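PDB 4TXG: chitinase from Chromobacterium violaceum, which probably binds chitin and hydrolyses the O-glycosidic bonds between its sugar units. Local coordinates for residues Trp163-Asp168 / Met213-Val218; Gly169-Leu174 / Glu621-Thr626. One frame throughout, in Å; residues are numbered along the deposited sequence.

Interaction 1: Trp163-Asp168 / Met213-Val218; sequences WRTGKD and MSWPGV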
loop_
_atom_site.group_PDB
_atom_site.type_symbol
_atom_site.label_atom_id
_atom_site.label_comp_id
_atom_site.label_asym_id
_atom_site.label_seq_id
_atom_site.Cartn_x
_atom_site.Cartn_y
_atom_site.Cartn_z
ATOM N N TRP A 163 -13.416 -7.973 13.063
ATOM C CA TRP A 163 -13.377 -8.637 14.359
ATOM C C TRP A 163 -13.802 -7.800 15.562
ATOM O O TRP A 163 -13.699 -8.273 16.689
ATOM C CB TRP A 163 -11.971 -9.205 14.616
ATOM C CG TRP A 163 -10.794 -8.284 14.363
ATOM C CD1 TRP A 163 -10.200 -7.439 15.265
ATOM C CD2 TRP A 163 -10.038 -8.164 13.150
ATOM N NE1 TRP A 163 -9.137 -6.790 14.680
ATOM C CE2 TRP A 163 -9.014 -7.221 13.380
ATOM C CE3 TRP A 163 -10.129 -8.763 11.888
ATOM C CZ2 TRP A 163 -8.092 -6.862 12.401
ATOM C CZ3 TRP A 163 -9.215 -8.403 10.914
ATOM C CH2 TRP A 163 -8.211 -7.461 11.173
ATOM N N ARG A 164 -14.301 -6.586 15.346
ATOM C CA ARG A 164 -14.771 -5.776 16.472
ATOM C C ARG A 164 -16.300 -5.831 16.583
ATOM O O ARG A 164 -17.000 -4.821 16.485
ATOM C CB ARG A 164 -14.261 -4.339 16.342
ATOM C CG ARG A 164 -12.733 -4.308 16.163
ATOM C CD ARG A 164 -12.113 -2.930 16.372
ATOM N NE ARG A 164 -10.682 -2.990 16.084
ATOM C CZ ARG A 164 -9.770 -3.417 16.948
ATOM N NH1 ARG A 164 -10.137 -3.786 18.169
ATOM N NH2 ARG A 164 -8.488 -3.468 16.595
ATOM N N THR A 165 -16.798 -7.040 16.813
ATOM C CA THR A 165 -18.224 -7.320 16.797
ATOM C C THR A 165 -18.872 -7.017 18.134
ATOM O O THR A 165 -20.095 -6.958 18.234
ATOM C CB THR A 165 -18.495 -8.787 16.464
ATOM O OG1 THR A 165 -17.997 -9.605 17.533
ATOM C CG2 THR A 165 -17.798 -9.165 15.171
ATOM N N GLY A 166 -18.040 -6.848 19.157
ATOM C CA GLY A 166 -18.527 -6.603 20.502
ATOM C C GLY A 166 -19.109 -7.809 21.222
ATOM O O GLY A 166 -19.591 -7.676 22.345
ATOM N N LYS A 167 -19.065 -8.985 20.605
ATOM C CA LYS A 167 -19.739 -10.148 21.196
ATOM C C LYS A 167 -19.052 -10.642 22.474
ATOM O O LYS A 167 -19.680 -11.304 23.307
ATOM C CB LYS A 167 -19.834 -11.291 20.180
ATOM C CG LYS A 167 -20.710 -10.986 18.968
ATOM C CD LYS A 167 -22.159 -10.747 19.371
ATOM C CE LYS A 167 -23.044 -10.480 18.155
ATOM N NZ LYS A 167 -24.479 -10.330 18.543
ATOM N N ASP A 168 -17.772 -10.315 22.638
ATOM C CA ASP A 168 -17.045 -10.712 23.845
ATOM C C ASP A 168 -17.106 -9.625 24.918
ATOM O O ASP A 168 -16.511 -9.760 25.986
ATOM C CB ASP A 168 -15.585 -11.051 23.515
ATOM C CG ASP A 168 -14.810 -9.859 22.967
ATOM O OD1 ASP A 168 -15.423 -8.797 22.717
ATOM O OD2 ASP A 168 -13.581 -9.990 22.768
ATOM N N MET A 213 -24.379 -12.945 11.438
ATOM C CA MET A 213 -24.316 -12.330 12.748
ATOM C C MET A 213 -25.317 -11.190 12.773
ATOM O O MET A 213 -25.599 -10.585 11.742
ATOM C CB MET A 213 -22.883 -11.846 13.046
ATOM C CG MET A 213 -22.712 -11.183 14.405
ATOM S SD MET A 213 -20.971 -10.896 14.787
ATOM C CE MET A 213 -20.374 -12.562 15.097
ATOM N N SER A 214 -25.877 -10.907 13.943
ATOM C CA SER A 214 -26.781 -9.771 14.059
ATOM C C SER A 214 -26.532 -9.079 15.388
ATOM O O SER A 214 -25.866 -9.630 16.270
ATOM C CB SER A 214 -28.245 -10.209 13.925
ATOM O OG SER A 214 -28.639 -11.017 15.016
ATOM N N TRP A 215 -27.056 -7.868 15.517
ATOM C CA TRP A 215 -26.820 -7.041 16.691
ATOM C C TRP A 215 -28.141 -6.478 17.205
ATOM O O TRP A 215 -28.435 -5.296 17.012
ATOM C CB TRP A 215 -25.833 -5.913 16.358
ATOM C CG TRP A 215 -24.449 -6.416 16.039
ATOM C CD1 TRP A 215 -23.439 -6.644 16.927
ATOM C CD2 TRP A 215 -23.934 -6.770 14.747
ATOM N NE1 TRP A 215 -22.329 -7.107 16.273
ATOM C CE2 TRP A 215 -22.605 -7.192 14.932
ATOM C CE3 TRP A 215 -24.467 -6.762 13.451
ATOM C CZ2 TRP A 215 -21.794 -7.606 13.871
ATOM C CZ3 TRP A 215 -23.654 -7.172 12.391
ATOM C CH2 TRP A 215 -22.340 -7.593 12.610
ATOM N N PRO A 216 -28.945 -7.334 17.858
ATOM C CA PRO A 216 -30.273 -6.965 18.355
ATOM C C PRO A 216 -30.191 -5.754 19.259
ATOM O O PRO A 216 -29.322 -5.719 20.128
ATOM C CB PRO A 216 -30.715 -8.201 19.146
ATOM C CG PRO A 216 -29.897 -9.312 18.609
ATOM C CD PRO A 216 -28.584 -8.711 18.230
ATOM N N GLY A 217 -31.058 -4.772 19.036
ATOM C CA GLY A 217 -31.144 -3.627 19.921
ATOM C C GLY A 217 -30.149 -2.519 19.644
ATOM O O GLY A 217 -30.225 -1.453 20.252
ATOM N N VAL A 218 -29.210 -2.757 18.735
ATOM C CA VAL A 218 -28.269 -1.712 18.352
ATOM C C VAL A 218 -28.858 -0.864 17.224
ATOM O O VAL A 218 -29.037 -1.337 16.094
ATOM C CB VAL A 218 -26.913 -2.299 17.923
ATOM C CG1 VAL A 218 -25.954 -1.189 17.472
ATOM C CG2 VAL A 218 -26.313 -3.119 19.058
#
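Lys167 runs past Met213 and ends at Ser214 O, joining two surface loops of the family 18 TIM barrel: the one after strand 155-161 and the one between strand 199-200 and helix 231-242. From CB the lysine chain bends at once (chi2 -63°), and its CG passes the methionine sulfur and CE methyl at the limit of contact. The two side chains run antiparallel, which brings CE of Lys167 to 3.8 Å from CG of Met213. CE of Lys167 also comes obliquely to NE1 of Trp215 (3.9 Å). At the tip, Lys167 NZ bonds the backbone O of Ser214 at 2.8 Å, nearly in line with that carbonyl. Lys167 NZ also makes an off-centre cation-pi contact, 4.6 Å from the centroid of the five-membered ring of Trp215. A long aliphatic chain ending in an ammonium group suits a site greasy first and polar last.

The indole is fixed from two directions. Met213 CG rests over one face near the rim, while Trp215 NE1 donates to Thr165 O in the carbonyl plane (3.0 Å, N-H...O angle 147°), with the acceptor close to the ring plane. Trp215 also opens a type II turn, whose third residue, Gly217, readily adopts the positive phi required. Unbranched, flexible Met213 can also turn its sulfur to Thr165, which crosses it roughly at right angles; the small methyl CG2 of Thr165 fits beside SD of Met213 at 3.6 Å.

Interaction 2: Gly169-Leu174 / Glu621-Thr626; sequences GSPAYL and EYFIGT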
loop_
_atom_site.group_PDB
_atom_site.type_symbol
_atom_site.label_atom_id
_atom_site.label_comp_id
_atom_site.label_asym_id
_atom_site.label_seq_id
_atom_site.Cartn_x
_atom_site.Cartn_y
_atom_site.Cartn_z
ATOM N N GLY A 169 -17.820 -8.543 24.627
ATOM C CA GLY A 169 -17.972 -7.462 25.583
ATOM C C GLY A 169 -17.039 -6.281 25.369
ATOM O O GLY A 169 -17.192 -5.250 26.022
ATOM N N SER A 170 -16.075 -6.422 24.462
ATOM C CA SER A 170 -15.175 -5.315 24.133
ATOM C C SER A 170 -15.910 -4.318 23.232
ATOM O O SER A 170 -16.963 -4.649 22.684
ATOM C CB SER A 170 -13.898 -5.840 23.463
ATOM O OG SER A 170 -14.192 -6.541 22.264
ATOM N N PRO A 171 -15.387 -3.084 23.107
ATOM C CA PRO A 171 -16.029 -2.087 22.245
ATOM C C PRO A 171 -16.226 -2.568 20.808
ATOM O O PRO A 171 -15.284 -3.054 20.171
ATOM C CB PRO A 171 -15.051 -0.907 22.290
ATOM C CG PRO A 171 -14.436 -1.001 23.647
ATOM C CD PRO A 171 -14.303 -2.491 23.913
ATOM N N ALA A 172 -17.455 -2.439 20.315
ATOM C CA ALA A 172 -17.771 -2.849 18.954
ATOM C C ALA A 172 -17.562 -1.694 17.997
ATOM O O ALA A 172 -17.717 -0.532 18.366
ATOM C CB ALA A 172 -19.214 -3.355 18.862
ATOM N N TYR A 173 -17.202 -2.023 16.765
ATOM C CA TYR A 173 -17.226 -1.050 15.689
ATOM C C TYR A 173 -17.888 -1.717 14.502
ATOM O O TYR A 173 -17.307 -2.596 13.868
ATOM C CB TYR A 173 -15.824 -0.558 15.339
ATOM C CG TYR A 173 -15.838 0.617 14.387
ATOM C CD1 TYR A 173 -15.878 0.423 13.013
ATOM C CD2 TYR A 173 -15.829 1.922 14.868
ATOM C CE1 TYR A 173 -15.897 1.502 12.139
ATOM C CE2 TYR A 173 -15.849 3.009 14.003
ATOM C CZ TYR A 173 -15.877 2.790 12.640
ATOM O OH TYR A 173 -15.890 3.871 11.783
ATOM N N LEU A 174 -19.118 -1.301 14.227
ATOM C CA LEU A 174 -19.961 -1.949 13.230
ATOM C C LEU A 174 -20.044 -1.115 11.964
ATOM O O LEU A 174 -19.615 0.041 11.945
ATOM C CB LEU A 174 -21.361 -2.172 13.798
ATOM C CG LEU A 174 -21.383 -2.919 15.134
ATOM C CD1 LEU A 174 -22.830 -3.165 15.547
ATOM C CD2 LEU A 174 -20.603 -4.232 15.018
ATOM N N GLU A 621 -14.168 11.486 28.280
ATOM C CA GLU A 621 -12.940 10.849 27.804
ATOM C C GLU A 621 -13.030 10.714 26.292
ATOM O O GLU A 621 -14.111 10.867 25.717
ATOM C CB GLU A 621 -12.731 9.472 28.443
ATOM C CG GLU A 621 -13.723 8.414 27.961
ATOM C CD GLU A 621 -13.612 7.102 28.726
ATOM O OE1 GLU A 621 -12.822 7.036 29.696
ATOM O OE2 GLU A 621 -14.325 6.138 28.361
ATOM N N TYR A 622 -11.903 10.433 25.644
ATOM C CA TYR A 622 -11.926 10.122 24.223
ATOM C C TYR A 622 -12.383 8.688 23.989
ATOM O O TYR A 622 -12.148 7.800 24.803
ATOM C CB TYR A 622 -10.553 10.322 23.582
ATOM C CG TYR A 622 -10.131 11.763 23.442
ATOM C CD1 TYR A 622 -10.518 12.514 22.340
ATOM C CD2 TYR A 622 -9.333 12.370 24.408
ATOM C CE1 TYR A 622 -10.128 13.837 22.199
ATOM C CE2 TYR A 622 -8.925 13.694 24.273
ATOM C CZ TYR A 622 -9.331 14.419 23.169
ATOM O OH TYR A 622 -8.948 15.732 23.029
ATOM N N PHE A 623 -13.029 8.468 22.857
ATOM C CA PHE A 623 -13.482 7.136 22.501
ATOM C C PHE A 623 -13.629 7.129 20.992
ATOM O O PHE A 623 -13.194 8.070 20.318
ATOM C CB PHE A 623 -14.798 6.794 23.214
ATOM C CG PHE A 623 -15.137 5.315 23.218
ATOM C CD1 PHE A 623 -14.261 4.389 23.768
ATOM C CD2 PHE A 623 -16.333 4.867 22.679
ATOM C CE1 PHE A 623 -14.569 3.034 23.774
ATOM C CE2 PHE A 623 -16.654 3.517 22.688
ATOM C CZ PHE A 623 -15.768 2.602 23.235
ATOM N N ILE A 624 -14.239 6.072 20.475
ATOM C CA ILE A 624 -14.425 5.898 19.045
ATOM C C ILE A 624 -15.125 7.106 18.424
ATOM O O ILE A 624 -16.154 7.562 18.930
ATOM C CB ILE A 624 -15.249 4.627 18.773
ATOM C CG1 ILE A 624 -14.486 3.386 19.247
ATOM C CG2 ILE A 624 -15.637 4.540 17.306
ATOM C CD1 ILE A 624 -15.319 2.098 19.181
ATOM N N GLY A 625 -14.557 7.635 17.343
ATOM C CA GLY A 625 -15.132 8.804 16.707
ATOM C C GLY A 625 -14.592 9.027 15.316
ATOM O O GLY A 625 -14.095 8.098 14.682
ATOM N N THR A 626 -14.695 10.262 14.834
ATOM C CA THR A 626 -14.349 10.539 13.443
ATOM C C THR A 626 -13.505 11.798 13.237
ATOM O O THR A 626 -13.533 12.379 12.157
ATOM C CB THR A 626 -15.620 10.688 12.570
ATOM O OG1 THR A 626 -16.397 11.799 13.041
ATOM C CG2 THR A 626 -16.467 9.415 12.610
HETATM O O HOH W 1 -14.375 5.899 12.667
#
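The backbones of Pro171-Tyr173 and Phe623-Gly625 stay well apart, 8.2 Å between the CA atoms of Tyr173 and Ile624 at their nearest, so side chains must bridge them. The contact joins a loop after the TIM-barrel strand 155-161 to the strand 621-624, which pairs with 609-612 in a two-stranded antiparallel hairpin.

Ile624 points toward 169-174 and, being beta-branched, uses both of its arms. Its CG2 methyl lies in the plane of the Tyr173 ring, at the edge, 3.6 Å from CD2, whereas CD1 reaches the carbonyl O of Ala172. CG1 of the same isoleucine sits over one face of the Phe623 ring, toward its rim. That ring extends outward, its CG anti to the backbone N (chi1 -164°), to bring CZ of Phe623 within 3.7 Å of CB of Pro171. The rigid, compact proline ring offers a fixed apolar surface, and Tyr540 touches it too.

Tyrosine adds a polar end to an otherwise apolar patch, since its ring turns an edge to CG2 of Ile624 while the hydroxyl reaches past it. Tyr173 OH donates to a water at 2.7 Å, and this water in turn donates to the backbone O of Gly625 at 3.0 Å.

From the N terminus, the chain leaves strand 155-161 and supplies 163-168 and then, directly after it, 169-174. Interaction 1 closes a loop of modest length when 213-218 returns, after the strands 185-193 and 199-200, while interaction 2 closes only at 621-626, after the whole barrel, through its last strand 599-603, has been traversed. The segments alternate, so the two closures cross. Their centres lie about 13 Å apart, and they touch: Arg164 O probably accepts a hydrogen bond from Tyr173 N, and Leu174 packs against Trp215. The continuous stretch 163-174 thus links the loop before helix 231-242 with the late strand 621-624.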